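Local coordinates for protein ethylbenzene dehydrogenase alpha-subunit (Aromatoleum aromaticum, PDB 2IVF) that is a molybdenum enzyme subunit of the molybdopterin oxidoreductase family, binding two pterin guanine dinucleotide cofactors, a molybdenum atom and an iron-sulfur cluster, at residues N135-D140 against Y655-E660; G139-K144 against L859-L864. One frame throughout, in Å; residues are numbered along the deposited sequence.

Contact 1 of 2, residues N135-D140 against Y655-E660. With MD1 (phosphoric acid 4-(2-amino-4-oxo-3,4,5,6,-tetrahydro-pteridin-6-yl)-2-hydroxy-3,4-dimercapto-but-3-en-yl ester guanylate ester), chain N.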
loop_
_atom_site.group_PDB
_atom_site.type_symbol
_atom_site.label_atom_id
_atom_site.label_comp_id
_atom_site.label_asym_id
_atom_site.label_seq_id
_atom_site.Cartn_x
_atom_site.Cartn_y
_atom_site.Cartn_z
ATOM N N ASN A 135 -11.474 7.800 -5.154
ATOM C CA ASN A 135 -11.091 9.038 -4.486
ATOM C C ASN A 135 -10.008 9.759 -5.217
ATOM O O ASN A 135 -9.980 10.984 -5.206
ATOM C CB ASN A 135 -10.667 8.726 -3.065
ATOM C CG ASN A 135 -11.803 8.148 -2.278
ATOM O OD1 ASN A 135 -12.751 8.861 -1.963
ATOM N ND2 ASN A 135 -11.805 6.834 -2.094
ATOM N N ASN A 136 -9.142 9.008 -5.891
ATOM C CA ASN A 136 -8.133 9.630 -6.747
ATOM C C ASN A 136 -8.766 10.401 -7.895
ATOM O O ASN A 136 -8.336 11.506 -8.249
ATOM C CB ASN A 136 -7.177 8.602 -7.318
ATOM C CG ASN A 136 -6.191 8.083 -6.297
ATOM O OD1 ASN A 136 -6.586 7.409 -5.372
ATOM N ND2 ASN A 136 -4.896 8.365 -6.492
ATOM N N LEU A 137 -9.776 9.804 -8.492
ATOM C CA LEU A 137 -10.426 10.410 -9.649
ATOM C C LEU A 137 -11.117 11.739 -9.333
ATOM O O LEU A 137 -11.354 12.531 -10.220
ATOM C CB LEU A 137 -11.424 9.424 -10.246
ATOM C CG LEU A 137 -10.858 8.131 -10.784
ATOM C CD1 LEU A 137 -12.029 7.287 -11.401
ATOM C CD2 LEU A 137 -9.727 8.360 -11.782
ATOM N N TYR A 138 -11.471 11.996 -8.086
ATOM C CA TYR A 138 -12.107 13.266 -7.748
ATOM C C TYR A 138 -11.272 14.063 -6.771
ATOM O O TYR A 138 -11.752 15.029 -6.210
ATOM C CB TYR A 138 -13.553 13.014 -7.286
ATOM C CG TYR A 138 -14.180 12.128 -8.357
ATOM C CD1 TYR A 138 -14.589 12.678 -9.574
ATOM C CD2 TYR A 138 -14.256 10.713 -8.190
ATOM C CE1 TYR A 138 -15.108 11.869 -10.579
ATOM C CE2 TYR A 138 -14.751 9.888 -9.168
ATOM C CZ TYR A 138 -15.175 10.475 -10.379
ATOM O OH TYR A 138 -15.649 9.714 -11.392
ATOM N N GLY A 139 -9.980 13.742 -6.678
ATOM C CA GLY A 139 -9.128 14.390 -5.707
ATOM C C GLY A 139 -8.446 15.644 -6.204
ATOM O O GLY A 139 -8.225 15.825 -7.410
ATOM N N ASP A 140 -8.083 16.503 -5.256
ATOM C CA ASP A 140 -7.486 17.778 -5.594
ATOM C C ASP A 140 -6.054 17.658 -6.065
ATOM O O ASP A 140 -5.411 18.662 -6.354
ATOM C CB ASP A 140 -7.529 18.700 -4.394
ATOM C CG ASP A 140 -8.926 19.222 -4.122
ATOM O OD1 ASP A 140 -9.709 19.350 -5.069
ATOM O OD2 ASP A 140 -9.219 19.513 -2.959
ATOM N N TYR A 655 -6.978 5.931 -14.340
ATOM C CA TYR A 655 -7.536 4.571 -14.402
ATOM C C TYR A 655 -9.048 4.681 -14.381
ATOM O O TYR A 655 -9.623 5.547 -13.696
ATOM C CB TYR A 655 -7.014 3.646 -13.279
ATOM C CG TYR A 655 -5.552 3.867 -12.975
ATOM C CD1 TYR A 655 -4.639 4.225 -13.979
ATOM C CD2 TYR A 655 -5.085 3.775 -11.675
ATOM C CE1 TYR A 655 -3.323 4.453 -13.685
ATOM C CE2 TYR A 655 -3.777 4.009 -11.378
ATOM C CZ TYR A 655 -2.915 4.351 -12.363
ATOM O OH TYR A 655 -1.659 4.601 -12.013
ATOM N N TYR A 656 -9.676 3.816 -15.168
ATOM C CA TYR A 656 -11.144 3.772 -15.353
ATOM C C TYR A 656 -11.638 4.795 -16.348
ATOM O O TYR A 656 -12.834 4.806 -16.694
ATOM C CB TYR A 656 -11.958 4.004 -14.087
ATOM C CG TYR A 656 -11.650 3.231 -12.829
ATOM C CD1 TYR A 656 -10.889 2.057 -12.837
ATOM C CD2 TYR A 656 -12.170 3.682 -11.612
ATOM C CE1 TYR A 656 -10.617 1.376 -11.655
ATOM C CE2 TYR A 656 -11.914 3.036 -10.439
ATOM C CZ TYR A 656 -11.148 1.852 -10.453
ATOM O OH TYR A 656 -10.906 1.194 -9.284
ATOM N N GLU A 657 -10.751 5.654 -16.824
ATOM C CA GLU A 657 -11.141 6.796 -17.687
ATOM C C GLU A 657 -10.596 6.657 -19.101
ATOM O O GLU A 657 -10.723 7.573 -19.933
ATOM C CB GLU A 657 -10.624 8.096 -17.115
ATOM C CG GLU A 657 -11.215 8.479 -15.760
ATOM C CD GLU A 657 -10.656 9.778 -15.217
ATOM O OE1 GLU A 657 -9.553 10.162 -15.638
ATOM O OE2 GLU A 657 -11.320 10.414 -14.358
ATOM N N LYS A 658 -9.974 5.505 -19.357
ATOM C CA LYS A 658 -9.382 5.166 -20.644
ATOM C C LYS A 658 -9.236 3.664 -20.748
ATOM O O LYS A 658 -8.971 2.963 -19.766
ATOM C CB LYS A 658 -8.025 5.823 -20.799
ATOM C CG LYS A 658 -6.986 5.347 -19.808
ATOM C CD LYS A 658 -5.775 6.341 -19.779
ATOM C CE LYS A 658 -4.849 5.869 -18.680
ATOM N NZ LYS A 658 -3.762 6.849 -18.380
ATOM N N HIS A 659 -9.433 3.137 -21.948
ATOM C CA HIS A 659 -9.296 1.673 -22.128
ATOM C C HIS A 659 -7.830 1.300 -21.931
ATOM O O HIS A 659 -6.916 2.024 -22.389
ATOM C CB HIS A 659 -9.711 1.248 -23.501
ATOM C CG HIS A 659 -11.099 1.642 -23.864
ATOM N ND1 HIS A 659 -11.402 2.878 -24.396
ATOM C CD2 HIS A 659 -12.265 0.960 -23.794
ATOM C CE1 HIS A 659 -12.701 2.947 -24.621
ATOM N NE2 HIS A 659 -13.248 1.791 -24.284
ATOM N N GLU A 660 -7.611 0.193 -21.222
ATOM C CA GLU A 660 -6.263 -0.316 -20.989
ATOM C C GLU A 660 -6.290 -1.783 -20.649
ATOM O O GLU A 660 -7.343 -2.408 -20.551
ATOM C CB GLU A 660 -5.603 0.473 -19.835
ATOM C CG GLU A 660 -4.642 1.565 -20.262
ATOM C CD GLU A 660 -3.362 1.003 -20.860
ATOM O OE1 GLU A 660 -3.210 -0.237 -20.861
ATOM O OE2 GLU A 660 -2.519 1.791 -21.327
HETATM P PB MD1 N . 8.284 6.583 -10.504
HETATM O O3B MD1 N . 7.032 6.772 -9.557
HETATM O O1B MD1 N . 7.842 5.744 -11.648
HETATM O O2B MD1 N . 9.063 7.829 -10.682
HETATM O O3A MD1 N . 9.211 5.668 -9.599
HETATM C C10 MD1 N . 9.155 4.225 -9.626
HETATM C C11 MD1 N . 10.070 3.801 -8.488
HETATM O O11 MD1 N . 9.251 4.015 -7.288
HETATM C C12 MD1 N . 10.389 2.334 -8.591
HETATM S S12 MD1 N . 9.472 1.277 -9.576
HETATM C C13 MD1 N . 11.389 1.769 -7.841
HETATM S S13 MD1 N . 11.736 0.118 -7.894
HETATM C C14 MD1 N . 12.263 2.564 -6.948
HETATM N N15 MD1 N . 12.270 2.264 -5.557
HETATM C C16 MD1 N . 12.956 3.044 -4.662
HETATM C C15 MD1 N . 13.008 2.609 -3.351
HETATM O O14 MD1 N . 12.458 1.534 -2.990
HETATM N N17 MD1 N . 13.628 3.459 -2.494
HETATM C C17 MD1 N . 14.230 4.640 -2.930
HETATM N N16 MD1 N . 14.831 5.378 -2.008
HETATM N N18 MD1 N . 14.199 5.005 -4.223
HETATM C C20 MD1 N . 13.580 4.221 -5.079
HETATM N N8 MD1 N . 13.590 4.558 -6.395
HETATM C C7 MD1 N . 12.895 3.845 -7.433
HETATM P PA MD1 N . 6.124 8.045 -9.174
HETATM O O1A MD1 N . 4.817 7.466 -8.738
HETATM O O2A MD1 N . 6.871 8.853 -8.184
HETATM O "O5'" MD1 N . 5.944 8.887 -10.498
HETATM C "C5'" MD1 N . 5.103 8.320 -11.496
HETATM C "C4'" MD1 N . 4.118 9.322 -11.939
HETATM O "O4'" MD1 N . 3.252 8.585 -12.794
HETATM C "C1'" MD1 N . 1.991 9.245 -12.675
HETATM N N9 MD1 N . 0.844 8.448 -13.131
HETATM C C4 MD1 N . 0.219 8.670 -14.279
HETATM N N3 MD1 N . 0.480 9.587 -15.240
HETATM C C2 MD1 N . -0.272 9.634 -16.341
HETATM N N2 MD1 N . -0.009 10.541 -17.319
HETATM N N1 MD1 N . -1.359 8.786 -16.423
HETATM C C6 MD1 N . -1.681 7.836 -15.484
HETATM O O6 MD1 N . -2.631 7.081 -15.690
HETATM C C5 MD1 N . -0.849 7.761 -14.356
HETATM N N7 MD1 N . -0.836 7.027 -13.249
HETATM C C8 MD1 N . 0.203 7.447 -12.521
HETATM C "C2'" MD1 N . 1.847 9.535 -11.185
HETATM O "O2'" MD1 N . 0.949 10.633 -10.891
HETATM C "C3'" MD1 N . 3.293 9.781 -10.730
HETATM O "O3'" MD1 N . 3.550 11.184 -10.464
#

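Contact 2 of 2, residues G139-K144 against L859-L864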
loop_
_atom_site.group_PDB
_atom_site.type_symbol
_atom_site.label_atom_id
_atom_site.label_comp_id
_atom_site.label_asym_id
_atom_site.label_seq_id
_atom_site.Cartn_x
_atom_site.Cartn_y
_atom_site.Cartn_z
ATOM N N GLY A 139 -9.980 13.742 -6.678
ATOM C CA GLY A 139 -9.128 14.390 -5.707
ATOM C C GLY A 139 -8.446 15.644 -6.204
ATOM O O GLY A 139 -8.225 15.825 -7.410
ATOM N N ASP A 140 -8.083 16.503 -5.256
ATOM C CA ASP A 140 -7.486 17.778 -5.594
ATOM C C ASP A 140 -6.054 17.658 -6.065
ATOM O O ASP A 140 -5.411 18.662 -6.354
ATOM C CB ASP A 140 -7.529 18.700 -4.394
ATOM C CG ASP A 140 -8.926 19.222 -4.122
ATOM O OD1 ASP A 140 -9.709 19.350 -5.069
ATOM O OD2 ASP A 140 -9.219 19.513 -2.959
ATOM N N GLU A 141 -5.530 16.435 -6.110
ATOM C CA GLU A 141 -4.200 16.237 -6.689
ATOM C C GLU A 141 -4.235 16.259 -8.194
ATOM O O GLU A 141 -3.197 16.270 -8.824
ATOM C CB GLU A 141 -3.610 14.926 -6.235
ATOM C CG GLU A 141 -4.418 13.672 -6.673
ATOM C CD GLU A 141 -5.296 13.128 -5.566
ATOM O OE1 GLU A 141 -6.150 13.912 -5.037
ATOM O OE2 GLU A 141 -5.144 11.905 -5.243
ATOM N N ARG A 142 -5.426 16.244 -8.797
ATOM C CA ARG A 142 -5.487 16.088 -10.246
ATOM C C ARG A 142 -5.231 17.351 -11.019
ATOM O O ARG A 142 -5.723 18.410 -10.663
ATOM C CB ARG A 142 -6.840 15.562 -10.668
ATOM C CG ARG A 142 -7.114 14.204 -10.202
ATOM C CD ARG A 142 -8.310 13.649 -10.965
ATOM N NE ARG A 142 -7.933 13.301 -12.323
ATOM C CZ ARG A 142 -8.651 12.537 -13.133
ATOM N NH1 ARG A 142 -9.789 12.026 -12.722
ATOM N NH2 ARG A 142 -8.203 12.267 -14.367
ATOM N N VAL A 143 -4.476 17.206 -12.099
ATOM C CA VAL A 143 -4.364 18.212 -13.115
ATOM C C VAL A 143 -5.339 17.855 -14.253
ATOM O O VAL A 143 -5.364 16.723 -14.750
ATOM C CB VAL A 143 -2.924 18.385 -13.516
ATOM C CG1 VAL A 143 -2.151 18.816 -12.287
ATOM C CG2 VAL A 143 -2.317 17.103 -14.022
ATOM N N LYS A 144 -6.199 18.813 -14.565
ATOM C CA LYS A 144 -7.317 18.618 -15.472
ATOM C C LYS A 144 -7.238 19.506 -16.704
ATOM O O LYS A 144 -7.998 19.302 -17.666
ATOM C CB LYS A 144 -8.648 18.856 -14.711
ATOM C CG LYS A 144 -9.013 17.721 -13.746
ATOM C CD LYS A 144 -10.365 17.926 -12.965
ATOM C CE LYS A 144 -10.618 19.337 -12.493
ATOM N NZ LYS A 144 -11.912 19.466 -11.719
ATOM N N LEU A 859 0.009 9.134 -2.918
ATOM C CA LEU A 859 0.689 9.872 -1.866
ATOM C C LEU A 859 0.172 11.281 -1.707
ATOM O O LEU A 859 0.425 11.960 -0.691
ATOM C CB LEU A 859 2.214 9.851 -2.067
ATOM C CG LEU A 859 2.924 8.550 -1.756
ATOM C CD1 LEU A 859 4.482 8.727 -1.943
ATOM C CD2 LEU A 859 2.512 7.977 -0.351
ATOM N N THR A 860 -0.540 11.742 -2.717
ATOM C CA THR A 860 -1.192 13.030 -2.647
ATOM C C THR A 860 -2.710 12.870 -2.613
ATOM O O THR A 860 -3.459 13.810 -2.920
ATOM C CB THR A 860 -0.703 13.987 -3.791
ATOM O OG1 THR A 860 -0.784 13.320 -5.066
ATOM C CG2 THR A 860 0.708 14.486 -3.489
ATOM N N ASN A 861 -3.182 11.694 -2.187
ATOM C CA ASN A 861 -4.599 11.447 -2.068
ATOM C C ASN A 861 -5.060 11.652 -0.664
ATOM O O ASN A 861 -4.590 10.979 0.251
ATOM C CB ASN A 861 -4.983 10.041 -2.494
ATOM C CG ASN A 861 -6.431 9.889 -2.605
ATOM O OD1 ASN A 861 -7.077 9.203 -1.783
ATOM N ND2 ASN A 861 -7.010 10.575 -3.575
ATOM N N SER A 862 -5.988 12.574 -0.471
ATOM C CA SER A 862 -6.475 12.827 0.882
ATOM C C SER A 862 -7.014 11.570 1.565
ATOM O O SER A 862 -6.644 11.273 2.698
ATOM C CB SER A 862 -7.554 13.887 0.871
ATOM O OG SER A 862 -6.972 15.136 0.563
ATOM N N HIS A 863 -7.927 10.891 0.889
ATOM C CA HIS A 863 -8.611 9.717 1.455
ATOM C C HIS A 863 -7.636 8.647 1.936
ATOM O O HIS A 863 -7.748 8.137 3.084
ATOM C CB HIS A 863 -9.568 9.162 0.405
ATOM C CG HIS A 863 -10.413 8.031 0.884
ATOM N ND1 HIS A 863 -11.672 8.218 1.403
ATOM C CD2 HIS A 863 -10.195 6.695 0.905
ATOM C CE1 HIS A 863 -12.199 7.047 1.722
ATOM N NE2 HIS A 863 -11.325 6.106 1.425
ATOM N N LEU A 864 -6.673 8.302 1.070
ATOM C CA LEU A 864 -5.755 7.210 1.346
ATOM C C LEU A 864 -4.722 7.650 2.336
ATOM O O LEU A 864 -4.185 6.830 3.097
ATOM C CB LEU A 864 -5.121 6.682 0.036
ATOM C CG LEU A 864 -6.087 5.806 -0.786
ATOM C CD1 LEU A 864 -5.640 5.530 -2.242
ATOM C CD2 LEU A 864 -6.287 4.459 0.017
HETATM O O HOH W 1 -2.499 11.304 -5.291
HETATM O O HOH W 2 -7.195 13.815 -2.688
#

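Contact 1 of 2, residues N135-D140 against Y655-E660
Leu137, at the end of the short helix 134-137, pushes its two methyls into the bend of 655-660, a loop of the molybdopterin oxidoreductase fold that runs past the guanine of MD1 into strand 659-661. With CG beside the backbone N (chi1 -62°) and the chain extended beyond it, the forked end of the leucine reaches the loop. CD1 meets the Tyr656 ring at CD2, 3.6 Å away, and the two side chains cross at about a right angle. The other branch touches backbone: Leu137 CD2 lies 3.4 Å from Tyr655 O. Glu657 comes from the opposite direction, its carboxylate passing the same methyl, with OE2 3.7 Å from Leu137 CD2. No hydrogen bond joins the segments; the contact is buried methyl packing, and the polar ends near it are satisfied by others. Glu657 OE2 makes a salt bridge with Arg142 and OE1 accepts from Trp654 N, while Tyr656 OH bonds to Glu106 and His82. Val103 of strand 102-108 packs on both Leu137 and Tyr656.

The same loop also serves the cofactor. Tyr655 leans its ring obliquely against the guanine, its CE1 3.4 Å from MD1 O6, and its OH comes within 2.8 Å of MD1 N7. Lys658 has its chain extended beyond CG and is also tied to Glu687, Ala653 O and Ala195 O; its NZ donates to the guanine carbonyl, with Lys658 NZ to MD1 O6 measuring 2.9 Å.

Contact 2 of 2, residues G139-K144 against L859-L864
Glu141 crosses to Thr860 and Asn861 from a type I beta turn that opens at Gly139 and closes at Arg142, whose N donates to Gly139 O. The Glu141 carboxylate folds back beside Gly139. Asp140 carries the chain round the turn, packing on His99 of the beta subunit.

Glu141 carries the contact. Its CG sits between the backbone N and the carbonyl carbon (chi1 62°) and the chain bends at the next torsion, laying the carboxylate across the backbone of the other segment. CB passes Thr860 OG1 at 3.5 Å. Glu141 CD comes within 3.3 Å of Thr860 O, acceptor group against acceptor without a bond; that carbonyl oxygen accepts instead from His99 NE2 of the beta subunit. The syn lone pair of Glu141 OE2 takes the Asn861 ND2 hydrogen at 2.8 Å in an almost straight bond (169°). OE2 lies essentially in the amide plane, yet the carboxylate and amide planes are turned 57° apart. Each carboxylate oxygen also holds a water. One, 2.7 Å from both Glu141 OE2 and Thr860 OG1, donates to the carboxylate and accepts from the hydroxyl, which is bonded as well to Arg638. The other donates to Glu141 OE1 at 2.6 Å and accepts at 2.8 Å from Ser862 N, linking the carboxylate to the start of helix 862-865. The buried carboxylate thus has three hydrogen-bond partners.

Val143 packs on Tyr104 of the beta subunit. Across the contact, the other end of the Asn861 amide receives Leu864 N, with OD1 3.0 Å from that nitrogen. The glutamate therefore holds an asparagine N-cap of a helix in the molybdopterin dinucleotide binding domain.

Overall arrangement
Contacts 1 and 2 share Gly139 and Asp140, and their centres lie about 10 Å apart. Leu137 of helix 134-137 packs on 655-660, and the turn that follows delivers Glu141 to the 859-864 segment. Arg142 ties the two together: its NH1 is 2.8 Å from Glu657 OE2 in a salt bridge and 3.0 Å from Leu137 O, probably a hydrogen bond. Both contacts lie on the same side of the chain's centre, near MD1. Contact 1 touches its guanine directly, and the Tyr655 side chain is about 7 Å from the iron-sulfur cluster; in contact 2 the Thr860 side chain stays about 7 Å from MD1, while contacts with the beta subunit flank both.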